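Local coordinates for putative Glycosidase (Bacteroides thetaiotaomicron, PDB 3R67), which is a putative glycosidase, probably of the five-bladed beta-propeller fold, rich in strands and with very little helix, at residues A252-D256 with K257-L261. Sequence-based numbering, arbitrary orientation.
Sequences AIMTD and KGILL
T255 and G258 meet at the tight end of two antiparallel strands. G258 O is gripped twice by T255, from opposite faces of its carbonyl plane: by the backbone N at 2.8 Å and by the hydroxyl OG1, also at 2.8 Å. A chi1 of 75° places OG1 between the backbone N and the carbonyl carbon of T255, over the turn. There it also accepts a longer bond from K257 N, 3.3 Å from OG1. The return bond from G258 N to T255 O is weak.

Further along, I253 and L260 form a hydrogen-bonded antiparallel pair. I253 N gives a nearly straight bond (166°) to L260 O. L260 N gives one to I253 O at 2.8 Å.

Apolar contacts lie on both faces. On one, L260 CB meets I253 CG2 and T255 CG2, and W14 packs against T255 and L260. On the other, in the conformer given, CG of selenomethionine M254 lies 3.8 Å from I259 CG1, while I259 CG2 touches A252 CB.

The arrangement is a beta hairpin closed by a type I turn from T255 to G258, with D256 and K257 at its corners. It links strands 245-255 and 258-266 within a larger mixed sheet, consistent with a blade of the beta-propeller fold known for this clan.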
ATOM      1  N   ALA A 252       0.373  -0.451  -9.436  1.00 12.64           N
ATOM      2  CA  ALA A 252       1.270  -0.227 -10.571  1.00 12.29           C
ATOM      3  C   ALA A 252       0.542   0.597 -11.622  1.00 16.66           C
ATOM      4  O   ALA A 252      -0.694   0.540 -11.692  1.00 14.01           O
ATOM      5  CB  ALA A 252       1.758  -1.546 -11.146  1.00 12.78           C
ATOM      6  N   ILE A 253       1.291   1.401 -12.398  1.00 14.19           N
ATOM      7  CA  ILE A 253       0.696   2.265 -13.421  1.00 14.25           C
ATOM      8  C   ILE A 253       1.388   2.027 -14.765  1.00 17.57           C
ATOM      9  O   ILE A 253       2.617   2.052 -14.854  1.00 15.84           O
ATOM     10  CB  ILE A 253       0.755   3.794 -13.005  1.00 16.35           C
ATOM     11  CG1 ILE A 253       0.118   4.752 -14.055  1.00 16.29           C
ATOM     12  CG2 ILE A 253       2.154   4.265 -12.587  1.00 17.37           C
ATOM     13  CD1 ILE A 253      -1.450   4.724 -14.163  1.00 11.74           C
HETATM   14  N   MSE A 254       0.582   1.785 -15.809  0.50 14.66           N
HETATM   15  CA  MSE A 254       1.085   1.621 -17.175  0.50 14.58           C
HETATM   16  C   MSE A 254       1.475   2.979 -17.736  0.50 20.29           C
HETATM   17  O   MSE A 254       0.683   3.921 -17.675  0.50 20.15           O
HETATM   18  CB  MSE A 254       0.051   0.935 -18.081  0.50 17.02           C
HETATM   19  CG  MSE A 254      -0.259  -0.498 -17.686  0.50 22.81           C
HETATM   20 SE   MSE A 254      -1.549  -1.373 -18.883  0.50 30.76          SE
HETATM   21  CE  MSE A 254      -0.487  -1.312 -20.548  0.50 28.29           C
ATOM     22  N   THR A 255       2.708   3.087 -18.242  1.00 18.18           N
ATOM     23  CA  THR A 255       3.253   4.325 -18.808  1.00 18.60           C
ATOM     24  C   THR A 255       3.611   4.072 -20.272  1.00 25.70           C
ATOM     25  O   THR A 255       3.514   2.933 -20.733  1.00 26.12           O
ATOM     26  CB  THR A 255       4.463   4.829 -17.998  1.00 26.16           C
ATOM     27  OG1 THR A 255       5.605   4.012 -18.281  1.00 27.23           O
ATOM     28  CG2 THR A 255       4.185   4.945 -16.488  1.00 19.79           C
ATOM     29  N   ASP A 256       4.062   5.115 -20.996  1.00 23.41           N
ATOM     30  CA  ASP A 256       4.481   4.990 -22.394  1.00 24.95           C
ATOM     31  C   ASP A 256       5.738   4.074 -22.524  1.00 27.75           C
ATOM     32  O   ASP A 256       5.974   3.541 -23.609  1.00 30.11           O
ATOM     33  CB  ASP A 256       4.763   6.387 -23.012  1.00 27.58           C
ATOM     34  CG  ASP A 256       5.786   7.254 -22.280  1.00 44.58           C
ATOM     35  OD1 ASP A 256       5.835   7.197 -21.026  1.00 45.89           O
ATOM     36  OD2 ASP A 256       6.466   8.072 -22.949  1.00 52.24           O
ATOM     37  N   LYS A 257       6.501   3.869 -21.423  1.00 20.21           N
ATOM     38  CA  LYS A 257       7.736   3.062 -21.423  1.00 19.86           C
ATOM     39  C   LYS A 257       7.544   1.616 -20.906  1.00 22.74           C
ATOM     40  O   LYS A 257       8.458   0.805 -21.028  1.00 24.34           O
ATOM     41  CB  LYS A 257       8.810   3.729 -20.547  1.00 21.66           C
ATOM     42  CG  LYS A 257       9.180   5.165 -20.907  1.00 17.63           C
ATOM     43  CD  LYS A 257       9.835   5.333 -22.241  1.00 13.62           C
ATOM     44  CE  LYS A 257      10.242   6.781 -22.346  1.00 29.13           C
ATOM     45  NZ  LYS A 257      11.052   7.058 -23.543  1.00 30.21           N
ATOM     46  N   GLY A 258       6.395   1.328 -20.318  1.00 16.82           N
ATOM     47  CA  GLY A 258       6.092   0.040 -19.717  1.00 15.87           C
ATOM     48  C   GLY A 258       5.338   0.212 -18.411  1.00 20.17           C
ATOM     49  O   GLY A 258       4.892   1.323 -18.090  1.00 20.02           O
ATOM     50  N   ILE A 259       5.184  -0.886 -17.643  1.00 16.00           N
ATOM     51  CA  ILE A 259       4.464  -0.868 -16.371  1.00 14.50           C
ATOM     52  C   ILE A 259       5.399  -0.373 -15.292  1.00 16.90           C
ATOM     53  O   ILE A 259       6.436  -1.000 -15.027  1.00 18.11           O
ATOM     54  CB  ILE A 259       3.868  -2.267 -16.027  1.00 18.64           C
ATOM     55  CG1 ILE A 259       2.832  -2.698 -17.090  1.00 19.92           C
ATOM     56  CG2 ILE A 259       3.243  -2.271 -14.608  1.00 19.80           C
ATOM     57  CD1 ILE A 259       2.370  -4.164 -17.008  1.00 22.80           C
ATOM     58  N   LEU A 260       5.026   0.737 -14.641  1.00 13.20           N
ATOM     59  CA  LEU A 260       5.830   1.314 -13.569  1.00 11.68           C
ATOM     60  C   LEU A 260       5.341   0.814 -12.209  1.00 17.88           C
ATOM     61  O   LEU A 260       4.174   0.971 -11.852  1.00 16.13           O
ATOM     62  CB  LEU A 260       5.794   2.850 -13.628  1.00 11.13           C
ATOM     63  CG  LEU A 260       6.644   3.619 -12.619  1.00 14.44           C
ATOM     64  CD1 LEU A 260       8.126   3.294 -12.761  1.00 14.80           C
ATOM     65  CD2 LEU A 260       6.415   5.108 -12.734  1.00 16.25           C
ATOM     66  N   LEU A 261       6.253   0.183 -11.460  1.00 15.93           N
ATOM     67  CA  LEU A 261       5.969  -0.288 -10.114  1.00 13.91           C
ATOM     68  C   LEU A 261       6.802   0.507  -9.111  1.00 16.96           C
ATOM     69  O   LEU A 261       8.031   0.398  -9.100  1.00 15.55           O
ATOM     70  CB  LEU A 261       6.225  -1.808  -9.960  1.00 13.98           C
ATOM     71  CG  LEU A 261       6.119  -2.374  -8.522  1.00 18.57           C
ATOM     72  CD1 LEU A 261       4.677  -2.403  -8.029  1.00 18.77           C
ATOM     73  CD2 LEU A 261       6.695  -3.769  -8.438  1.00 20.31           C
TER